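Local coordinates for uncharacterized protein (Pseudomonas aeruginosa, PDB 4O5P) that probably hydrolyses membrane phospholipids as Tle1, an effector delivered by the type VI secretion system, using an alpha/beta-hydrolase domain, at residues Leu700-Arg705 with Asp781-Ile786; Asp281-Val286 with Arg683-His688; Ala760-Gly765 with Pro803-Val808. One frame throughout, in Å; residues are numbered along the deposited sequence.

Contact 1: residues Leu700-Arg705 with Asp781-Ile786; sequences LATAGR and DKVEQI
A type I' beta turn, T702 to R705, joins strand 697-702 to strand 705-706 in an antiparallel hairpin, and its first residue, T702, packs against V783 and I786 of helix 779-787. The turn is closed by paired backbone bonds, T702 N to R705 O and R705 N to T702 O, both 3.0 Å. A703 and G704 both take the positive phi that this turn requires, which comes easily to glycine.

Threonine suits its place because its two branches do different work. The methyl CG2 crosses the side chain of I786, 3.6 Å from I786 CG2. The hydroxyl OG1 lies 3.6 Å from V783 CG1, is hydrogen-bonded to T610 OG1, and shares a water with the helix: the water stands 2.8 Å from T702 OG1 and donates to V783 O, also at 2.8 Å. At the far end of the turn R705 extends toward I786, but the fine placement of its guanidinium is doubtful; its NH2 makes a weak hydrogen bond with L789 O.

V783 and I786 also rest on V699 of the same strand, and I786 reaches L772 of helix 767-772, which Q785 touches too, so that this helix packs beside 779-787.

Contact 2: residues Asp281-Val286 with Arg683-His688; sequences DTVAAV and RYRLVH
Charge pairing dominates the meeting of D281 and R685. The guanidinium approaches end-on and gives one nitrogen to each carboxylate oxygen. R685 NH1 donates to D281 OD1 at 3.0 Å, nearly straight at 168°, and lies on the syn lone pair of that oxygen while OD1 keeps close to the guanidinium plane. The second bond is more bent: R685 NH2 is 2.9 Å from D281 OD2, at 147°, and comes from above the carboxylate plane. The carboxylate and guanidinium planes stand 40° apart. Arginine suits this place by its length and its two terminal nitrogens; with CG anti to the backbone N and the chain extended to NE, it spans the gap from its loop, and NE is held by F344 O.

D281 follows strand 270-280 of the central, mainly parallel sheet, where alpha/beta hydrolases commonly carry a catalytic acid. Its OD2 also accepts a bond from H379 ND1 and its OD1 one from S336 N, an arrangement consistent with a Ser-His-Asp triad completed by S237, in which R685 would be a second-shell partner of the acid.

Van der Waals contact is slight. V283 CG2 lies 3.7 Å from R685 NH2, near the guanidinium plane at its edge, a methyl of the compact, branched valine beside the paired charges. The backbone of V283 is hydrogen-bonded to S237.

Contact 3: residues Ala760-Gly765 with Pro803-Val808; sequences ALPMVG and PALQQV
L805 pushes its CD2 methyl toward L761 and P762, linking the first turn of helix 803-814, near the end of the modelled chain, to the irregular loop between strand 749-753 and helix 767-772. This is a small apolar helix-on-loop contact within the C-terminal region. The closest approach is between L805 CD2 and L761 CD2, 3.9 Å apart, where the two leucine side chains cross at about a right angle and meet through one methyl each. P762 adds its ring: the ring carbon P762 CD lies 4.1 Å from L805 CD2, and these two side chains reach toward each other.

Leucine suits both buried positions, since its forked end can reach a partner when the bond leaving the backbone does not aim at it. In L805, CG is anti to the carbonyl carbon (chi1 -68°), and CD2 comes nearer to the loop than the root of the side chain. Proline suits the loop for another reason: its ring restricts phi and offers a rigid apolar surface. L805 also touches A798 of helix 795-798, and L761 rests on V711, so each leucine has further apolar company. At the margin, the carbonyl oxygen A760 O stands 4.5 Å from L805 CD2.

In the fold
Contact 2 is the innermost, about 9 Å from the centre of the chain to its own centre, and the one that holds the acid of the probable catalytic triad; its segments are 397 residues apart at their closest ends, tying the catalytic region to the C-terminal one. Contacts 1 and 3 both belong to the C-terminal region, their centres about 22 Å and 37 Å from the chain's centre. Their segments alternate along the sequence, yet their nearest atoms stay about 8 Å apart. Contact 1 comes equally near contact 2, with centres about 18 Å apart, whereas contact 3 is about 34 Å from contact 2 between centres, remote from the putative triad.

Contact 1: residues Leu700-Arg705 with Asp781-Ile786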
loop_
_atom_site.group_PDB
_atom_site.type_symbol
_atom_site.label_atom_id
_atom_site.label_comp_id
_atom_site.label_asym_id
_atom_site.label_seq_id
_atom_site.Cartn_x
_atom_site.Cartn_y
_atom_site.Cartn_z
ATOM N N LEU A 700 -19.209 -9.170 -3.028
ATOM C CA LEU A 700 -20.389 -8.320 -2.914
ATOM C C LEU A 700 -20.475 -7.450 -4.157
ATOM O O LEU A 700 -21.560 -7.206 -4.695
ATOM C CB LEU A 700 -20.273 -7.438 -1.669
ATOM C CG LEU A 700 -21.477 -6.629 -1.217
ATOM C CD1 LEU A 700 -22.672 -7.545 -0.926
ATOM C CD2 LEU A 700 -21.092 -5.812 0.016
ATOM N N ALA A 701 -19.310 -6.979 -4.598
ATOM C CA ALA A 701 -19.247 -6.115 -5.770
ATOM C C ALA A 701 -17.888 -6.246 -6.456
ATOM O O ALA A 701 -16.852 -6.320 -5.799
ATOM C CB ALA A 701 -19.506 -4.673 -5.376
ATOM N N THR A 702 -17.897 -6.273 -7.781
ATOM C CA THR A 702 -16.661 -6.380 -8.540
ATOM C C THR A 702 -16.959 -6.026 -9.989
ATOM O O THR A 702 -18.122 -6.083 -10.413
ATOM C CB THR A 702 -16.065 -7.797 -8.469
ATOM O OG1 THR A 702 -14.745 -7.791 -9.020
ATOM C CG2 THR A 702 -16.917 -8.781 -9.234
ATOM N N ALA A 703 -15.918 -5.643 -10.722
ATOM C CA ALA A 703 -16.030 -5.281 -12.135
ATOM C C ALA A 703 -17.098 -4.203 -12.344
ATOM O O ALA A 703 -17.747 -4.158 -13.385
ATOM C CB ALA A 703 -16.335 -6.505 -12.967
ATOM N N GLY A 704 -17.278 -3.357 -11.328
ATOM C CA GLY A 704 -18.216 -2.247 -11.376
ATOM C C GLY A 704 -19.677 -2.572 -11.119
ATOM O O GLY A 704 -20.537 -1.688 -11.215
ATOM N N ARG A 705 -19.988 -3.822 -10.796
ATOM C CA ARG A 705 -21.373 -4.126 -10.445
ATOM C C ARG A 705 -21.507 -4.664 -9.035
ATOM O O ARG A 705 -20.564 -5.218 -8.473
ATOM C CB ARG A 705 -21.981 -5.121 -11.428
ATOM C CG ARG A 705 -21.314 -6.490 -11.486
ATOM C CD ARG A 705 -21.709 -7.099 -12.821
ATOM N NE ARG A 705 -21.273 -8.462 -13.048
ATOM C CZ ARG A 705 -20.485 -8.826 -14.056
ATOM N NH1 ARG A 705 -20.025 -7.919 -14.911
ATOM N NH2 ARG A 705 -20.150 -10.099 -14.207
ATOM N N ASP A 781 -10.475 -16.393 -8.039
ATOM C CA ASP A 781 -11.184 -17.251 -8.987
ATOM C C ASP A 781 -12.622 -16.764 -9.238
ATOM O O ASP A 781 -13.069 -16.678 -10.394
ATOM C CB ASP A 781 -11.240 -18.685 -8.447
ATOM C CG ASP A 781 -9.867 -19.340 -8.315
ATOM O OD1 ASP A 781 -8.819 -18.668 -8.473
ATOM O OD2 ASP A 781 -9.847 -20.556 -8.018
ATOM N N LYS A 782 -13.348 -16.474 -8.152
ATOM C CA LYS A 782 -14.701 -15.912 -8.233
ATOM C C LYS A 782 -14.727 -14.524 -8.883
ATOM O O LYS A 782 -15.646 -14.201 -9.649
ATOM C CB LYS A 782 -15.336 -15.821 -6.830
ATOM C CG LYS A 782 -15.561 -17.163 -6.135
ATOM C CD LYS A 782 -16.630 -18.009 -6.844
ATOM C CE LYS A 782 -16.812 -19.358 -6.149
ATOM N NZ LYS A 782 -17.952 -20.131 -6.701
ATOM N N VAL A 783 -13.739 -13.690 -8.562
ATOM C CA VAL A 783 -13.672 -12.349 -9.131
ATOM C C VAL A 783 -13.481 -12.472 -10.642
ATOM O O VAL A 783 -14.183 -11.810 -11.424
ATOM C CB VAL A 783 -12.544 -11.493 -8.493
ATOM C CG1 VAL A 783 -12.204 -10.307 -9.383
ATOM C CG2 VAL A 783 -12.944 -11.010 -7.088
ATOM N N GLU A 784 -12.560 -13.344 -11.051
ATOM C CA GLU A 784 -12.344 -13.607 -12.486
ATOM C C GLU A 784 -13.629 -14.107 -13.143
ATOM O O GLU A 784 -14.040 -13.599 -14.190
ATOM C CB GLU A 784 -11.225 -14.636 -12.686
ATOM C CG GLU A 784 -10.500 -14.563 -14.036
ATOM C CD GLU A 784 -11.316 -15.109 -15.197
ATOM O OE1 GLU A 784 -10.955 -14.832 -16.372
ATOM O OE2 GLU A 784 -12.313 -15.827 -14.943
ATOM N N GLN A 785 -14.263 -15.099 -12.523
ATOM C CA GLN A 785 -15.468 -15.711 -13.081
ATOM C C GLN A 785 -16.594 -14.698 -13.272
ATOM O O GLN A 785 -17.316 -14.716 -14.286
ATOM C CB GLN A 785 -15.935 -16.869 -12.190
ATOM C CG GLN A 785 -17.257 -17.497 -12.640
ATOM C CD GLN A 785 -17.647 -18.706 -11.824
ATOM O OE1 GLN A 785 -16.994 -19.044 -10.825
ATOM N NE2 GLN A 785 -18.714 -19.374 -12.241
ATOM N N ILE A 786 -16.739 -13.799 -12.305
ATOM C CA ILE A 786 -17.790 -12.798 -12.395
ATOM C C ILE A 786 -17.446 -11.817 -13.503
ATOM O O ILE A 786 -18.311 -11.442 -14.299
ATOM C CB ILE A 786 -17.978 -12.070 -11.061
ATOM C CG1 ILE A 786 -18.459 -13.052 -9.998
ATOM C CG2 ILE A 786 -18.960 -10.922 -11.202
ATOM C CD1 ILE A 786 -18.367 -12.500 -8.594
HETATM O O HOH W 1 -14.378 -9.067 -11.451
#

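Contact 2: residues Asp281-Val286 with Arg683-His688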
loop_
_atom_site.group_PDB
_atom_site.type_symbol
_atom_site.label_atom_id
_atom_site.label_comp_id
_atom_site.label_asym_id
_atom_site.label_seq_id
_atom_site.Cartn_x
_atom_site.Cartn_y
_atom_site.Cartn_z
ATOM N N ASP A 281 4.932 -4.580 3.452
ATOM C CA ASP A 281 3.503 -4.762 3.804
ATOM C C ASP A 281 2.539 -4.349 2.708
ATOM O O ASP A 281 1.849 -3.345 2.852
ATOM C CB ASP A 281 3.172 -3.978 5.085
ATOM C CG ASP A 281 2.074 -4.616 5.900
ATOM O OD1 ASP A 281 2.160 -5.831 6.160
ATOM O OD2 ASP A 281 1.116 -3.913 6.295
ATOM N N THR A 282 2.505 -5.120 1.614
ATOM C CA THR A 282 1.675 -4.811 0.453
ATOM C C THR A 282 0.187 -4.734 0.779
ATOM O O THR A 282 -0.367 -5.678 1.339
ATOM C CB THR A 282 1.807 -5.899 -0.613
ATOM O OG1 THR A 282 3.180 -6.050 -0.969
ATOM C CG2 THR A 282 0.982 -5.551 -1.852
ATOM N N VAL A 283 -0.452 -3.620 0.408
ATOM C CA VAL A 283 -1.908 -3.479 0.546
ATOM C C VAL A 283 -2.475 -3.005 -0.776
ATOM O O VAL A 283 -2.092 -1.956 -1.260
ATOM C CB VAL A 283 -2.290 -2.467 1.636
ATOM C CG1 VAL A 283 -3.809 -2.199 1.603
ATOM C CG2 VAL A 283 -1.836 -2.969 3.012
ATOM N N ALA A 284 -3.377 -3.784 -1.370
ATOM C CA ALA A 284 -3.812 -3.522 -2.745
ATOM C C ALA A 284 -5.263 -3.092 -2.788
ATOM O O ALA A 284 -5.873 -3.016 -3.867
ATOM C CB ALA A 284 -3.604 -4.765 -3.611
ATOM N N ALA A 285 -5.795 -2.783 -1.611
ATOM C CA ALA A 285 -7.233 -2.595 -1.434
ATOM C C ALA A 285 -7.689 -1.250 -1.927
ATOM O O ALA A 285 -6.977 -0.252 -1.780
ATOM C CB ALA A 285 -7.618 -2.740 0.057
ATOM N N VAL A 286 -8.888 -1.227 -2.493
ATOM C CA VAL A 286 -9.586 0.025 -2.735
ATOM C C VAL A 286 -9.721 0.787 -1.407
ATOM O O VAL A 286 -9.887 0.176 -0.340
ATOM C CB VAL A 286 -10.972 -0.231 -3.373
ATOM C CG1 VAL A 286 -11.941 -0.860 -2.368
ATOM C CG2 VAL A 286 -11.531 1.043 -3.962
ATOM N N ARG A 683 -10.874 -9.725 14.905
ATOM C CA ARG A 683 -10.827 -10.456 13.640
ATOM C C ARG A 683 -9.371 -10.611 13.199
ATOM O O ARG A 683 -8.525 -9.742 13.482
ATOM C CB ARG A 683 -11.569 -9.694 12.550
ATOM C CG ARG A 683 -13.076 -9.663 12.717
ATOM C CD ARG A 683 -13.718 -8.724 11.699
ATOM N NE ARG A 683 -15.035 -8.342 12.169
ATOM C CZ ARG A 683 -15.321 -7.181 12.742
ATOM N NH1 ARG A 683 -14.388 -6.247 12.873
ATOM N NH2 ARG A 683 -16.558 -6.949 13.158
ATOM N N TYR A 684 -9.066 -11.697 12.506
ATOM C CA TYR A 684 -7.741 -11.799 11.913
ATOM C C TYR A 684 -7.689 -10.919 10.681
ATOM O O TYR A 684 -8.720 -10.670 10.030
ATOM C CB TYR A 684 -7.382 -13.245 11.573
ATOM C CG TYR A 684 -7.251 -14.113 12.799
ATOM C CD1 TYR A 684 -6.322 -13.829 13.786
ATOM C CD2 TYR A 684 -8.062 -15.222 12.963
ATOM C CE1 TYR A 684 -6.217 -14.633 14.910
ATOM C CE2 TYR A 684 -7.969 -16.005 14.061
ATOM C CZ TYR A 684 -7.052 -15.718 15.027
ATOM O OH TYR A 684 -6.996 -16.552 16.111
ATOM N N ARG A 685 -6.500 -10.411 10.383
ATOM C CA ARG A 685 -6.309 -9.559 9.219
ATOM C C ARG A 685 -6.552 -10.392 7.964
ATOM O O ARG A 685 -6.197 -11.576 7.923
ATOM C CB ARG A 685 -4.881 -9.017 9.221
ATOM C CG ARG A 685 -4.517 -8.156 8.023
ATOM C CD ARG A 685 -3.040 -7.774 8.059
ATOM N NE ARG A 685 -2.780 -6.674 7.139
ATOM C CZ ARG A 685 -1.571 -6.230 6.813
ATOM N NH1 ARG A 685 -0.479 -6.794 7.332
ATOM N NH2 ARG A 685 -1.466 -5.230 5.953
ATOM N N LEU A 686 -7.169 -9.803 6.948
ATOM C CA LEU A 686 -7.354 -10.549 5.701
ATOM C C LEU A 686 -6.036 -10.570 4.941
ATOM O O LEU A 686 -5.354 -9.539 4.846
ATOM C CB LEU A 686 -8.461 -9.933 4.839
ATOM C CG LEU A 686 -8.572 -10.414 3.384
ATOM C CD1 LEU A 686 -8.891 -11.923 3.313
ATOM C CD2 LEU A 686 -9.653 -9.613 2.690
ATOM N N VAL A 687 -5.680 -11.750 4.416
ATOM C CA VAL A 687 -4.446 -11.930 3.662
ATOM C C VAL A 687 -4.749 -12.650 2.356
ATOM O O VAL A 687 -5.420 -13.688 2.352
ATOM C CB VAL A 687 -3.398 -12.766 4.443
ATOM C CG1 VAL A 687 -2.083 -12.854 3.643
ATOM C CG2 VAL A 687 -3.128 -12.169 5.794
ATOM N N HIS A 688 -4.280 -12.082 1.252
ATOM C CA HIS A 688 -4.369 -12.741 -0.046
ATOM C C HIS A 688 -3.052 -13.413 -0.393
ATOM O O HIS A 688 -1.986 -12.845 -0.160
ATOM C CB HIS A 688 -4.701 -11.727 -1.148
ATOM C CG HIS A 688 -6.054 -11.105 -1.003
ATOM N ND1 HIS A 688 -6.295 -10.030 -0.175
ATOM C CD2 HIS A 688 -7.242 -11.416 -1.569
ATOM C CE1 HIS A 688 -7.573 -9.705 -0.240
ATOM N NE2 HIS A 688 -8.171 -10.532 -1.077
#

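Contact 3: residues Ala760-Gly765 with Pro803-Val808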
loop_
_atom_site.group_PDB
_atom_site.type_symbol
_atom_site.label_atom_id
_atom_site.label_comp_id
_atom_site.label_asym_id
_atom_site.label_seq_id
_atom_site.Cartn_x
_atom_site.Cartn_y
_atom_site.Cartn_z
ATOM N N ALA A 760 -35.960 1.513 -4.690
ATOM C CA ALA A 760 -35.447 0.146 -4.693
ATOM C C ALA A 760 -34.961 -0.295 -6.084
ATOM O O ALA A 760 -35.639 -0.079 -7.087
ATOM C CB ALA A 760 -36.513 -0.820 -4.156
ATOM N N LEU A 761 -33.796 -0.938 -6.127
ATOM C CA LEU A 761 -33.254 -1.467 -7.371
ATOM C C LEU A 761 -33.645 -2.936 -7.568
ATOM O O LEU A 761 -33.731 -3.702 -6.609
ATOM C CB LEU A 761 -31.727 -1.303 -7.404
ATOM C CG LEU A 761 -31.222 0.139 -7.473
ATOM C CD1 LEU A 761 -29.711 0.189 -7.329
ATOM C CD2 LEU A 761 -31.652 0.800 -8.773
ATOM N N PRO A 762 -33.869 -3.337 -8.826
ATOM C CA PRO A 762 -34.186 -4.733 -9.152
ATOM C C PRO A 762 -33.073 -5.703 -8.730
ATOM O O PRO A 762 -31.896 -5.451 -9.000
ATOM C CB PRO A 762 -34.294 -4.712 -10.683
ATOM C CG PRO A 762 -33.472 -3.524 -11.106
ATOM C CD PRO A 762 -33.695 -2.509 -10.034
HETATM N N MSE A 763 -33.454 -6.787 -8.063
HETATM C CA MSE A 763 -32.523 -7.843 -7.681
HETATM C C MSE A 763 -32.823 -9.069 -8.522
HETATM O O MSE A 763 -33.963 -9.293 -8.930
HETATM C CB MSE A 763 -32.701 -8.240 -6.215
HETATM C CG MSE A 763 -32.619 -7.107 -5.214
HETATM SE SE MSE A 763 -30.867 -6.280 -5.181
HETATM C CE MSE A 763 -29.767 -7.869 -4.910
ATOM N N VAL A 764 -31.801 -9.870 -8.772
ATOM C CA VAL A 764 -31.976 -11.137 -9.450
ATOM C C VAL A 764 -31.401 -12.156 -8.481
ATOM O O VAL A 764 -30.628 -11.786 -7.597
ATOM C CB VAL A 764 -31.213 -11.145 -10.779
ATOM C CG1 VAL A 764 -31.530 -12.394 -11.577
ATOM C CG2 VAL A 764 -31.563 -9.895 -11.598
ATOM N N GLY A 765 -31.788 -13.420 -8.612
ATOM C CA GLY A 765 -31.312 -14.434 -7.692
ATOM C C GLY A 765 -31.205 -15.810 -8.322
ATOM O O GLY A 765 -31.142 -15.941 -9.545
ATOM N N PRO A 803 -41.200 3.260 -14.471
ATOM C CA PRO A 803 -41.304 4.663 -14.054
ATOM C C PRO A 803 -40.379 4.990 -12.867
ATOM O O PRO A 803 -39.768 6.077 -12.838
ATOM C CB PRO A 803 -42.775 4.789 -13.669
ATOM C CG PRO A 803 -43.462 3.863 -14.642
ATOM C CD PRO A 803 -42.517 2.692 -14.826
ATOM N N ALA A 804 -40.254 4.052 -11.925
ATOM C CA ALA A 804 -39.378 4.239 -10.767
ATOM C C ALA A 804 -37.913 4.434 -11.173
ATOM O O ALA A 804 -37.232 5.397 -10.753
ATOM C CB ALA A 804 -39.514 3.058 -9.811
ATOM N N LEU A 805 -37.418 3.504 -11.983
ATOM C CA LEU A 805 -36.061 3.614 -12.477
ATOM C C LEU A 805 -35.927 4.878 -13.320
ATOM O O LEU A 805 -34.846 5.428 -13.416
ATOM C CB LEU A 805 -35.662 2.375 -13.279
ATOM C CG LEU A 805 -35.509 1.069 -12.489
ATOM C CD1 LEU A 805 -34.945 -0.041 -13.360
ATOM C CD2 LEU A 805 -34.642 1.275 -11.248
ATOM N N GLN A 806 -37.017 5.354 -13.924
ATOM C CA GLN A 806 -36.941 6.609 -14.675
ATOM C C GLN A 806 -36.638 7.766 -13.730
ATOM O O GLN A 806 -35.839 8.648 -14.058
ATOM C CB GLN A 806 -38.223 6.881 -15.462
ATOM C CG GLN A 806 -38.469 5.932 -16.624
ATOM C CD GLN A 806 -39.861 6.102 -17.214
ATOM O OE1 GLN A 806 -40.408 7.211 -17.251
ATOM N NE2 GLN A 806 -40.448 4.995 -17.665
ATOM N N GLN A 807 -37.250 7.769 -12.549
ATOM C CA GLN A 807 -36.852 8.803 -11.577
ATOM C C GLN A 807 -35.387 8.668 -11.148
ATOM O O GLN A 807 -34.636 9.669 -11.108
ATOM C CB GLN A 807 -37.769 8.821 -10.358
ATOM C CG GLN A 807 -38.855 9.895 -10.442
ATOM C CD GLN A 807 -39.991 9.628 -9.492
ATOM O OE1 GLN A 807 -39.993 8.619 -8.789
ATOM N NE2 GLN A 807 -40.972 10.529 -9.463
ATOM N N VAL A 808 -34.981 7.438 -10.832
ATOM C CA VAL A 808 -33.563 7.189 -10.531
ATOM C C VAL A 808 -32.665 7.786 -11.613
ATOM O O VAL A 808 -31.706 8.496 -11.315
ATOM C CB VAL A 808 -33.264 5.684 -10.401
ATOM C CG1 VAL A 808 -31.765 5.435 -10.266
ATOM C CG2 VAL A 808 -34.025 5.090 -9.219
#